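Local coordinates for protein thioredoxin (H-type,TRX-H) (Edwardsiella tarda, PDB 5ZF2) that dampens ASK1-MAPK signalling of the infected host to favour virulence and is probably a thioredoxin-like thiol-disulfide oxidoreductase, at residues 1-5 with 51-56; 20-26 with 73-79; 34-39 with 91-97; 85-89 with 99-103. All blocks are in the same frame, centred on the assembly; numbering follows the deposited sequence.

Interaction 1. Residues 1-5 with 51-56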
# COMPACT_ATOMS: atom_id res chain seq x y z
N SER A 1 -4.97 -9.70 2.02
CA SER A 1 -4.21 -9.79 3.26
C SER A 1 -3.49 -8.47 3.55
O SER A 1 -3.24 -7.69 2.64
CB SER A 1 -3.18 -10.92 3.20
OG SER A 1 -2.22 -10.69 2.19
N VAL A 2 -3.13 -8.25 4.81
CA VAL A 2 -2.42 -7.05 5.26
C VAL A 2 -1.31 -7.49 6.20
O VAL A 2 -1.58 -8.16 7.20
CB VAL A 2 -3.33 -6.07 6.01
CG1 VAL A 2 -2.52 -4.81 6.37
CG2 VAL A 2 -4.57 -5.75 5.18
N GLU A 3 -0.08 -7.08 5.92
CA GLU A 3 1.00 -7.53 6.78
C GLU A 3 2.08 -6.47 6.80
O GLU A 3 2.11 -5.60 5.91
CB GLU A 3 1.55 -8.89 6.30
CG GLU A 3 2.29 -8.87 4.97
CD GLU A 3 2.27 -10.27 4.32
OE1 GLU A 3 1.37 -10.56 3.50
OE2 GLU A 3 3.15 -11.09 4.66
N PRO A 4 2.95 -6.46 7.81
CA PRO A 4 4.07 -5.53 7.82
C PRO A 4 5.01 -5.85 6.67
O PRO A 4 5.20 -7.01 6.30
CB PRO A 4 4.76 -5.79 9.17
CG PRO A 4 3.88 -6.69 9.92
CD PRO A 4 2.99 -7.40 8.95
N TYR A 5 5.61 -4.80 6.12
CA TYR A 5 6.62 -5.01 5.10
C TYR A 5 7.79 -5.82 5.65
O TYR A 5 8.32 -5.53 6.74
CB TYR A 5 7.14 -3.68 4.54
CG TYR A 5 8.23 -3.93 3.53
CD1 TYR A 5 7.92 -4.18 2.19
CD2 TYR A 5 9.56 -4.01 3.93
CE1 TYR A 5 8.92 -4.44 1.27
CE2 TYR A 5 10.55 -4.28 3.04
CZ TYR A 5 10.24 -4.49 1.72
OH TYR A 5 11.28 -4.75 0.86
N LEU A 51 -5.63 -9.04 -3.22
CA LEU A 51 -4.67 -7.97 -2.99
C LEU A 51 -3.81 -8.31 -1.78
O LEU A 51 -4.31 -8.76 -0.75
CB LEU A 51 -5.39 -6.64 -2.79
CG LEU A 51 -4.52 -5.42 -2.55
CD1 LEU A 51 -3.74 -5.14 -3.77
CD2 LEU A 51 -5.41 -4.20 -2.20
N ARG A 52 -2.50 -8.12 -1.91
CA ARG A 52 -1.56 -8.34 -0.82
C ARG A 52 -1.03 -6.96 -0.42
O ARG A 52 -0.29 -6.33 -1.18
CB ARG A 52 -0.42 -9.25 -1.26
CG ARG A 52 -0.86 -10.53 -1.93
CD ARG A 52 -1.41 -11.50 -0.92
NE ARG A 52 -0.46 -11.80 0.15
CZ ARG A 52 0.60 -12.61 0.03
NH1 ARG A 52 0.86 -13.23 -1.12
NH2 ARG A 52 1.40 -12.79 1.08
N VAL A 53 -1.39 -6.51 0.78
CA VAL A 53 -1.04 -5.17 1.27
C VAL A 53 0.16 -5.29 2.19
O VAL A 53 0.17 -6.15 3.09
CB VAL A 53 -2.23 -4.54 2.01
CG1 VAL A 53 -1.85 -3.12 2.54
CG2 VAL A 53 -3.46 -4.52 1.12
N PHE A 54 1.17 -4.44 1.98
CA PHE A 54 2.31 -4.37 2.88
C PHE A 54 2.42 -2.97 3.49
O PHE A 54 2.48 -1.98 2.75
CB PHE A 54 3.61 -4.73 2.16
CG PHE A 54 3.62 -6.13 1.67
CD1 PHE A 54 4.03 -7.16 2.52
CD2 PHE A 54 3.19 -6.43 0.40
CE1 PHE A 54 4.02 -8.47 2.09
CE2 PHE A 54 3.16 -7.75 -0.04
CZ PHE A 54 3.57 -8.76 0.82
N LYS A 55 2.44 -2.91 4.81
CA LYS A 55 2.56 -1.65 5.53
C LYS A 55 4.04 -1.37 5.76
O LYS A 55 4.72 -2.13 6.47
CB LYS A 55 1.79 -1.69 6.84
CG LYS A 55 0.27 -1.94 6.69
CD LYS A 55 -0.52 -0.65 6.50
CE LYS A 55 -2.04 -0.91 6.51
NZ LYS A 55 -2.57 -1.34 7.85
N VAL A 56 4.52 -0.28 5.17
CA VAL A 56 5.90 0.17 5.30
C VAL A 56 5.92 1.32 6.29
O VAL A 56 5.26 2.34 6.09
CB VAL A 56 6.47 0.62 3.93
CG1 VAL A 56 7.93 1.08 4.08
CG2 VAL A 56 6.36 -0.51 2.91
O HOH W 1 -0.42 -8.84 2.54

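Interaction 2. Residues 20-26 with 73-79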
# COMPACT_ATOMS: atom_id res chain seq x y z
N VAL A 20 -0.31 -6.17 -5.58
CA VAL A 20 0.36 -5.83 -4.33
C VAL A 20 0.22 -4.34 -4.07
O VAL A 20 0.47 -3.52 -4.97
CB VAL A 20 1.85 -6.20 -4.36
CG1 VAL A 20 2.51 -5.70 -3.11
CG2 VAL A 20 2.00 -7.73 -4.50
N LEU A 21 -0.15 -3.98 -2.84
CA LEU A 21 -0.25 -2.59 -2.45
C LEU A 21 0.83 -2.31 -1.42
O LEU A 21 0.87 -2.96 -0.36
CB LEU A 21 -1.63 -2.26 -1.86
CG LEU A 21 -1.70 -0.83 -1.36
CD1 LEU A 21 -1.73 0.15 -2.56
CD2 LEU A 21 -2.93 -0.63 -0.44
N VAL A 22 1.68 -1.35 -1.70
CA VAL A 22 2.65 -0.84 -0.74
C VAL A 22 2.04 0.40 -0.11
O VAL A 22 1.74 1.38 -0.81
CB VAL A 22 3.99 -0.53 -1.43
CG1 VAL A 22 4.91 0.26 -0.50
CG2 VAL A 22 4.65 -1.83 -1.87
N ASP A 23 1.86 0.37 1.21
CA ASP A 23 1.16 1.41 1.96
C ASP A 23 2.15 1.98 2.96
O ASP A 23 2.40 1.37 4.01
CB ASP A 23 -0.08 0.84 2.64
CG ASP A 23 -0.79 1.86 3.52
OD1 ASP A 23 -0.34 3.01 3.64
OD2 ASP A 23 -1.82 1.48 4.11
N VAL A 24 2.69 3.16 2.66
CA VAL A 24 3.71 3.78 3.51
C VAL A 24 3.04 4.68 4.53
O VAL A 24 2.47 5.72 4.18
CB VAL A 24 4.71 4.57 2.68
CG1 VAL A 24 5.74 5.23 3.61
CG2 VAL A 24 5.39 3.66 1.65
N TYR A 25 3.19 4.33 5.80
CA TYR A 25 2.48 5.02 6.86
C TYR A 25 3.48 5.58 7.85
O TYR A 25 4.67 5.26 7.82
CB TYR A 25 1.48 4.07 7.55
CG TYR A 25 2.15 3.06 8.47
CD1 TYR A 25 2.71 1.87 7.98
CD2 TYR A 25 2.24 3.30 9.84
CE1 TYR A 25 3.35 0.97 8.84
CE2 TYR A 25 2.87 2.40 10.69
CZ TYR A 25 3.41 1.24 10.18
OH TYR A 25 4.03 0.37 11.07
N ALA A 26 2.97 6.42 8.75
CA ALA A 26 3.73 6.90 9.90
C ALA A 26 2.80 6.92 11.10
O ALA A 26 1.62 7.26 10.98
CB ALA A 26 4.31 8.29 9.64
N GLN A 73 5.30 10.13 3.85
CA GLN A 73 4.28 9.26 4.40
C GLN A 73 2.98 9.48 3.63
O GLN A 73 2.82 10.46 2.91
CB GLN A 73 4.09 9.57 5.89
CG GLN A 73 3.76 11.05 6.13
CD GLN A 73 4.14 11.56 7.51
OE1 GLN A 73 3.43 12.38 8.10
NE2 GLN A 73 5.26 11.07 8.04
N SER A 74 2.06 8.54 3.79
CA SER A 74 0.78 8.52 3.08
C SER A 74 0.94 8.25 1.58
O SER A 74 0.03 8.56 0.80
CB SER A 74 -0.03 9.81 3.30
OG SER A 74 0.48 10.91 2.55
N THR A 75 2.06 7.64 1.17
CA THR A 75 2.24 7.20 -0.21
C THR A 75 1.67 5.80 -0.36
O THR A 75 1.91 4.93 0.49
CB THR A 75 3.72 7.19 -0.63
OG1 THR A 75 4.30 8.48 -0.45
CG2 THR A 75 3.86 6.78 -2.09
N LEU A 76 0.89 5.59 -1.43
CA LEU A 76 0.36 4.27 -1.80
C LEU A 76 0.88 3.93 -3.18
O LEU A 76 0.86 4.79 -4.09
CB LEU A 76 -1.18 4.25 -1.83
CG LEU A 76 -1.93 4.69 -0.57
CD1 LEU A 76 -3.45 4.82 -0.85
CD2 LEU A 76 -1.66 3.68 0.52
N ILE A 77 1.38 2.72 -3.34
CA ILE A 77 1.90 2.26 -4.63
C ILE A 77 1.24 0.94 -4.97
O ILE A 77 1.31 -0.01 -4.19
CB ILE A 77 3.42 2.08 -4.62
CG1 ILE A 77 4.11 3.33 -4.05
CG2 ILE A 77 3.88 1.72 -6.07
CD1 ILE A 77 5.61 3.12 -3.75
N LEU A 78 0.65 0.86 -6.15
CA LEU A 78 -0.07 -0.34 -6.54
C LEU A 78 0.77 -1.08 -7.57
O LEU A 78 1.23 -0.48 -8.54
CB LEU A 78 -1.46 -0.02 -7.10
CG LEU A 78 -2.28 -1.25 -7.54
CD1 LEU A 78 -2.60 -2.18 -6.33
CD2 LEU A 78 -3.57 -0.85 -8.26
N TYR A 79 0.98 -2.37 -7.34
CA TYR A 79 1.66 -3.23 -8.30
C TYR A 79 0.70 -4.27 -8.83
O TYR A 79 -0.18 -4.74 -8.11
CB TYR A 79 2.86 -3.95 -7.66
CG TYR A 79 3.96 -3.05 -7.20
CD1 TYR A 79 3.84 -2.36 -6.02
CD2 TYR A 79 5.11 -2.90 -7.96
CE1 TYR A 79 4.85 -1.53 -5.58
CE2 TYR A 79 6.13 -2.05 -7.53
CZ TYR A 79 5.98 -1.38 -6.34
OH TYR A 79 6.97 -0.56 -5.89

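Interaction 3. Residues 34-39 with 91-97. With SO4 (sulfate ion), chain B.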
# COMPACT_ATOMS: atom_id res chain seq x y z
N ARG A 34 -6.34 8.69 8.86
CA ARG A 34 -7.44 8.88 7.96
C ARG A 34 -7.51 7.93 6.75
O ARG A 34 -8.50 7.34 6.50
CB ARG A 34 -7.38 10.29 7.47
CG ARG A 34 -8.69 10.93 7.12
CD ARG A 34 -8.78 12.40 7.60
NE ARG A 34 -7.60 13.26 7.40
CZ ARG A 34 -7.12 14.12 8.30
NH1 ARG A 34 -7.65 14.23 9.51
NH2 ARG A 34 -6.07 14.85 8.02
N GLN A 35 -6.43 7.80 6.02
CA GLN A 35 -6.31 6.77 5.01
C GLN A 35 -6.64 5.38 5.54
O GLN A 35 -7.47 4.71 4.99
CB GLN A 35 -4.93 6.77 4.37
CG GLN A 35 -4.72 7.83 3.31
CD GLN A 35 -3.37 7.75 2.68
OE1 GLN A 35 -2.42 7.30 3.28
NE2 GLN A 35 -3.28 8.19 1.47
N GLU A 36 -5.97 4.97 6.61
CA GLU A 36 -6.11 3.63 7.14
C GLU A 36 -7.56 3.29 7.43
O GLU A 36 -8.04 2.31 7.02
CB GLU A 36 -5.22 3.38 8.36
CG GLU A 36 -5.53 2.10 9.13
CD GLU A 36 -4.59 1.85 10.29
OE1 GLU A 36 -3.79 0.90 10.22
OE2 GLU A 36 -4.63 2.60 11.27
N ARG A 37 -8.25 4.18 8.09
CA ARG A 37 -9.69 4.12 8.24
C ARG A 37 -10.49 3.73 7.04
O ARG A 37 -11.37 2.96 7.09
CB ARG A 37 -10.21 5.49 8.65
CG ARG A 37 -10.37 5.64 10.08
CD ARG A 37 -9.09 5.48 10.82
NE ARG A 37 -8.98 6.54 11.79
CZ ARG A 37 -9.03 6.30 13.07
NH1 ARG A 37 -9.20 5.05 13.47
NH2 ARG A 37 -8.93 7.28 13.95
N GLU A 38 -10.22 4.38 5.96
CA GLU A 38 -11.01 4.23 4.74
C GLU A 38 -10.56 3.05 3.91
O GLU A 38 -11.38 2.44 3.22
CB GLU A 38 -10.94 5.52 3.92
CG GLU A 38 -11.49 6.70 4.75
CD GLU A 38 -11.24 8.05 4.11
OE1 GLU A 38 -10.41 8.10 3.18
OE2 GLU A 38 -11.85 9.04 4.57
N LEU A 39 -9.27 2.72 3.97
CA LEU A 39 -8.72 1.58 3.25
C LEU A 39 -9.11 0.25 3.90
O LEU A 39 -9.31 -0.74 3.19
CB LEU A 39 -7.20 1.72 3.17
CG LEU A 39 -6.69 2.75 2.16
CD1 LEU A 39 -5.20 2.90 2.33
CD2 LEU A 39 -7.04 2.33 0.74
N GLU A 91 -3.95 10.98 -0.59
CA GLU A 91 -5.35 10.88 -0.98
C GLU A 91 -6.22 10.38 0.17
O GLU A 91 -5.94 9.32 0.75
CB GLU A 91 -5.50 9.92 -2.16
CG GLU A 91 -6.94 9.70 -2.59
CD GLU A 91 -7.57 11.00 -3.08
OE1 GLU A 91 -8.47 11.55 -2.40
OE2 GLU A 91 -7.13 11.47 -4.16
N THR A 92 -7.30 11.12 0.49
CA THR A 92 -8.22 10.66 1.53
C THR A 92 -9.68 10.60 1.08
O THR A 92 -10.56 10.34 1.92
CB THR A 92 -8.13 11.53 2.80
OG1 THR A 92 -8.48 12.88 2.48
CG2 THR A 92 -6.72 11.48 3.40
N SER A 93 -9.99 10.81 -0.19
CA SER A 93 -11.38 10.62 -0.63
C SER A 93 -11.70 9.13 -0.68
O SER A 93 -11.00 8.37 -1.38
CB SER A 93 -11.62 11.25 -2.00
OG SER A 93 -12.74 10.65 -2.63
N PRO A 94 -12.73 8.65 0.03
CA PRO A 94 -13.10 7.22 -0.06
C PRO A 94 -13.33 6.74 -1.49
O PRO A 94 -12.84 5.66 -1.85
CB PRO A 94 -14.37 7.13 0.79
CG PRO A 94 -14.24 8.27 1.79
CD PRO A 94 -13.56 9.39 1.01
N SER A 95 -14.02 7.51 -2.33
CA SER A 95 -14.23 7.07 -3.71
C SER A 95 -12.93 7.06 -4.51
O SER A 95 -12.75 6.20 -5.38
CB SER A 95 -15.28 7.95 -4.39
OG SER A 95 -14.83 9.28 -4.49
N ALA A 96 -12.02 8.00 -4.25
CA ALA A 96 -10.76 8.01 -4.98
C ALA A 96 -9.88 6.82 -4.59
O ALA A 96 -9.24 6.21 -5.45
CB ALA A 96 -10.01 9.33 -4.75
N LEU A 97 -9.84 6.49 -3.29
CA LEU A 97 -9.06 5.35 -2.82
C LEU A 97 -9.63 4.04 -3.37
O LEU A 97 -8.87 3.16 -3.78
CB LEU A 97 -9.05 5.32 -1.29
CG LEU A 97 -8.32 6.49 -0.63
CD1 LEU A 97 -8.47 6.39 0.86
CD2 LEU A 97 -6.84 6.45 -0.97
S SO4 B . -16.22 10.79 -1.53
O1 SO4 B . -15.85 9.40 -1.25
O2 SO4 B . -17.34 11.18 -0.70
O3 SO4 B . -15.08 11.68 -1.22
O4 SO4 B . -16.59 10.91 -2.94
O HOH W 2 -2.22 8.41 -1.33

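Interaction 4. Residues 85-89 with 99-103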
# COMPACT_ATOMS: atom_id res chain seq x y z
N VAL A 85 1.95 0.02 -11.22
CA VAL A 85 0.88 0.49 -12.09
C VAL A 85 0.58 1.96 -11.84
O VAL A 85 0.33 2.71 -12.78
CB VAL A 85 -0.38 -0.38 -11.90
CG1 VAL A 85 -1.60 0.28 -12.55
CG2 VAL A 85 -0.16 -1.76 -12.50
N ARG A 86 0.61 2.40 -10.58
CA ARG A 86 0.31 3.79 -10.25
C ARG A 86 0.66 4.01 -8.79
O ARG A 86 0.76 3.06 -8.00
CB ARG A 86 -1.17 4.15 -10.49
CG ARG A 86 -2.14 3.13 -9.88
CD ARG A 86 -3.57 3.42 -10.30
NE ARG A 86 -4.48 2.36 -9.91
CZ ARG A 86 -5.04 1.49 -10.74
NH1 ARG A 86 -4.81 1.54 -12.05
NH2 ARG A 86 -5.85 0.56 -10.25
N ARG A 87 0.81 5.28 -8.43
CA ARG A 87 1.07 5.65 -7.05
C ARG A 87 0.27 6.91 -6.74
O ARG A 87 -0.26 7.59 -7.64
CB ARG A 87 2.58 5.84 -6.79
CG ARG A 87 3.24 7.01 -7.55
CD ARG A 87 4.69 7.20 -7.08
NE ARG A 87 5.48 5.98 -7.27
CZ ARG A 87 6.52 5.65 -6.51
NH1 ARG A 87 6.87 6.44 -5.51
NH2 ARG A 87 7.19 4.52 -6.74
N SER A 88 0.16 7.21 -5.45
CA SER A 88 -0.71 8.26 -4.95
C SER A 88 -0.13 8.74 -3.63
O SER A 88 0.36 7.92 -2.84
CB SER A 88 -2.14 7.70 -4.77
OG SER A 88 -2.95 8.59 -4.00
N ILE A 89 -0.17 10.05 -3.37
CA ILE A 89 0.31 10.61 -2.10
C ILE A 89 -0.79 11.46 -1.46
O ILE A 89 -1.25 12.44 -2.05
CB ILE A 89 1.58 11.47 -2.28
CG1 ILE A 89 2.76 10.67 -2.83
CG2 ILE A 89 1.96 12.19 -0.96
CD1 ILE A 89 3.86 11.59 -3.44
N ASP A 99 -11.23 3.76 -6.18
CA ASP A 99 -10.90 3.69 -7.60
C ASP A 99 -9.42 3.40 -7.82
O ASP A 99 -9.07 2.71 -8.78
CB ASP A 99 -11.32 4.99 -8.29
CG ASP A 99 -11.23 4.89 -9.80
OD1 ASP A 99 -11.95 4.06 -10.39
OD2 ASP A 99 -10.43 5.62 -10.37
N PHE A 100 -8.56 3.90 -6.93
CA PHE A 100 -7.12 3.63 -7.00
C PHE A 100 -6.84 2.13 -6.95
O PHE A 100 -5.94 1.63 -7.64
CB PHE A 100 -6.41 4.33 -5.84
CG PHE A 100 -4.91 4.10 -5.81
CD1 PHE A 100 -4.07 4.81 -6.64
CD2 PHE A 100 -4.37 3.16 -4.94
CE1 PHE A 100 -2.68 4.58 -6.62
CE2 PHE A 100 -3.00 2.93 -4.90
CZ PHE A 100 -2.15 3.65 -5.73
N LEU A 101 -7.60 1.40 -6.14
CA LEU A 101 -7.41 -0.04 -6.02
C LEU A 101 -8.06 -0.83 -7.14
O LEU A 101 -7.61 -1.94 -7.43
CB LEU A 101 -8.01 -0.53 -4.69
CG LEU A 101 -7.30 0.04 -3.45
CD1 LEU A 101 -8.01 -0.50 -2.20
CD2 LEU A 101 -5.83 -0.34 -3.47
N THR A 102 -9.09 -0.27 -7.78
CA THR A 102 -10.04 -1.01 -8.60
C THR A 102 -9.78 -0.87 -10.09
O THR A 102 -9.89 -1.85 -10.83
CB THR A 102 -11.45 -0.52 -8.29
OG1 THR A 102 -11.77 -0.86 -6.93
CG2 THR A 102 -12.44 -1.16 -9.21
N ARG A 103 -9.49 0.35 -10.55
CA ARG A 103 -9.32 0.59 -11.98
C ARG A 103 -8.04 -0.07 -12.50
O ARG A 103 -7.98 -0.40 -13.69
CB ARG A 103 -9.31 2.09 -12.29
CG ARG A 103 -8.01 2.83 -11.96
CD ARG A 103 -8.07 4.29 -12.45
NE ARG A 103 -6.88 5.00 -12.02
CZ ARG A 103 -6.75 5.60 -10.84
NH1 ARG A 103 -7.75 5.61 -9.97
NH2 ARG A 103 -5.62 6.22 -10.54

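Interaction 1. Residues 1-5 with 51-56
The side chain of E3 lies alongside the ring of F54, both pointing the same way, with E3 CG 3.4 Å from F54 CE1. The carboxylate lies obliquely to the ring, their planes 34° apart. CG of E3 sits between its backbone N and carbonyl carbon (chi1 68°), and the extended chain beyond it carries the carboxylate over to R52. There R52 NH2 meets the syn side of E3 OE1 at 3.3 Å, a salt bridge. The R52 chain, bent at chi2 and chi3, also brings NE to donate to S1 OG, 2.9 Å away and close to the guanidinium plane. A water ties this polar patch together: it accepts from S1 OG and donates to V53 O and to E3 OE1, the last at 2.7 Å. On the other face V2 and V53 stand side by side, while the bent chain of K55 passes V2 with NZ 3.8 Å from V2 CG1; K55 NZ also forms a weak, long ion pair with E36. Beyond the last bridge Y5 CB touches V56 CG2 at 3.6 Å, and Y5 OH bonds to D7. Backbone evidence fixes the pairing: S1 O, E3 N, E3 O and Y5 N bond in turn to V53 N, V53 O, K55 N and K55 O, and the strand axes come within 4.7 Å at 32°. With E3 and F54 reaching helix 7-15, and V2 and V53 reaching F43 of helix 30-43, this is edge strand 2-4 paired in parallel with its inner neighbour 52-57, as in the thioredoxin fold.

Interaction 2. Residues 20-26 with 73-79
V20 O accepts the shortest sound bond of this contact, from Y79 N at 2.7 Å, and the CA-H of L78 also approaches it. V20 N returns a bond to Y79 O, and V22 and I77 repeat the reciprocal pair, with V22 N 2.9 Å from I77 O at an N-H...O angle of 168°. The ladder ends in a G1 beta bulge: V24 N donates to T75 O, but V24 O takes its bond from S74 N at 2.9 Å, bent to 132°. S74 has the positive phi (68°) such a bulge needs, and by position it probably stands where thioredoxins usually carry a cis-proline. Apolar groups fill the face of V20, V22 and I77, where V22 CG2 lies 3.7 Å from Y79 CE1; F68 of helix 62-68 packs on V22, I77 and Y79. On the face of L21 and D23, L21 CD1 rests 3.5 Å from I77 O. The carboxylate of D23 runs beside L76, its OD1 3.5 Å from L76 CD2; its place before the CxxC pattern resembles that of the buried aspartate of thioredoxins. Past the bulge Q73 NE2 comes 3.3 Å from A26 CB, and Q73 also touches C29. The chemistry implies a central sheet held within hydrocarbon by backbone bonds that are nearly straight except at the bulge, with the buried D23 carboxylate a polar exception and Q73 beside the putative CxxC site.

Interaction 3. Residues 34-39 with 91-97
The carboxamide of Q35 meets E91 at its edge: NE2 donates to E91 O at 3.0 Å, only 4° out of the amide plane. A water also bridges from Q35 NE2, by a weak bond, to E91 N, and NE2 makes a weak bond to S74 O. T92 CG2 lies near the guanidinium plane of R34, at its edge, but touches R34 through CG, 4.2 Å away. The contact joins two helices on one face of the thioredoxin-fold sheet, 30-43 and 94-102, where the second begins with an N-cap serine. Q35 is put in place by an extended chain whose CG is anti to the carbonyl carbon (chi1 -80°) and which ends at the loop before the cap. E38 reaches the same loop one turn on. Its OE1 lies 2.6 Å from T92 O, and OE2 is 3.7 Å from P94 CG, so the carboxylate sits across the turn into the helix. L97 CD1 comes within 3.5 Å of E38 OE1, setting an apolar methyl against the acid. Deeper in, L39 and L97 meet at about a right angle, L39 CD2 to L97 CB 4.1 Å, and both, with Q35, pack on L76 of the sheet. The loop is stiffened from within, since S93 N donates to E91 OE1 at 2.8 Å, using the anti lone pair. S93 OG caps the helix by accepting from A96 N. A sulfate, probably from the crystallisation liquor, occupies this helix start: S93 OG and S95 OG hold two of its oxygens, and S95 N donates to O1 at 2.8 Å.

Interaction 4. Residues 85-89 with 99-103
R86 and F100 make the tight part of this contact, and R103 with the outer end of R86 makes its solvent side. In the tight part the arginine slides past the phenylalanine in the opposite direction, R86 CG 3.6 Å from F100 CE1, while S88 CB rests 3.7 Å from the same ring carbon. The R86 chain runs on, extended to NE, and its guanidinium grips one carbonyl side-on. R86 NE donates to F100 O at 2.8 Å, in the carbonyl plane and on a lone pair. R86 NH2 reaches the same oxygen at 2.8 Å from 46° above that plane, so two donors of one group share a single acceptor. The guanidinium and ring planes stand 74° apart, and the charge is too far from the ring for more than a weak cation-pi attraction. On the outer side R103 CG lies over one face of the R86 guanidinium, off its centre, 3.5 Å from R86 CZ. The two arginine groups come close, R86 NH1 to R103 NE 4.0 Å, which should cost some energy. R86 NH2 also lies 3.2 Å from R103 C, the last carbonyl carbon, where a terminal carboxylate could ease that cost. R103 NH1 is held by D99 OD2 at 2.7 Å, a salt bridge that probably offsets part of that charge. R80 also brings positive charge near R86. Because the modelled chain stops at R103, F100 O lacks an amide four residues on; this implies that R86, on edge strand 83-89, supplies two side-chain donors near the C-terminal end of helix 94-102.

How the interactions relate
Interaction 2 is the buried middle of the fold, about 3 Å between its centre and that of the chain; the other three are only partly buried. Interactions 1 and 2 share the sheet through F54, whose N and O pair with L21 O and D23 N, while strand 83-89 of interaction 4 borders strand 75-80. Interactions 3 and 4 use the two ends of helix 94-102, and L76 of interaction 2 packs against L39 and L97 of interaction 3. Chemistry follows place: backbone ladders rule interactions 1 and 2, whereas side chains gripping backbone carbonyls mark interactions 3 and 4. A salt bridge crosses interaction 1; that of interaction 4, D99 with R103, stays within its helical segment.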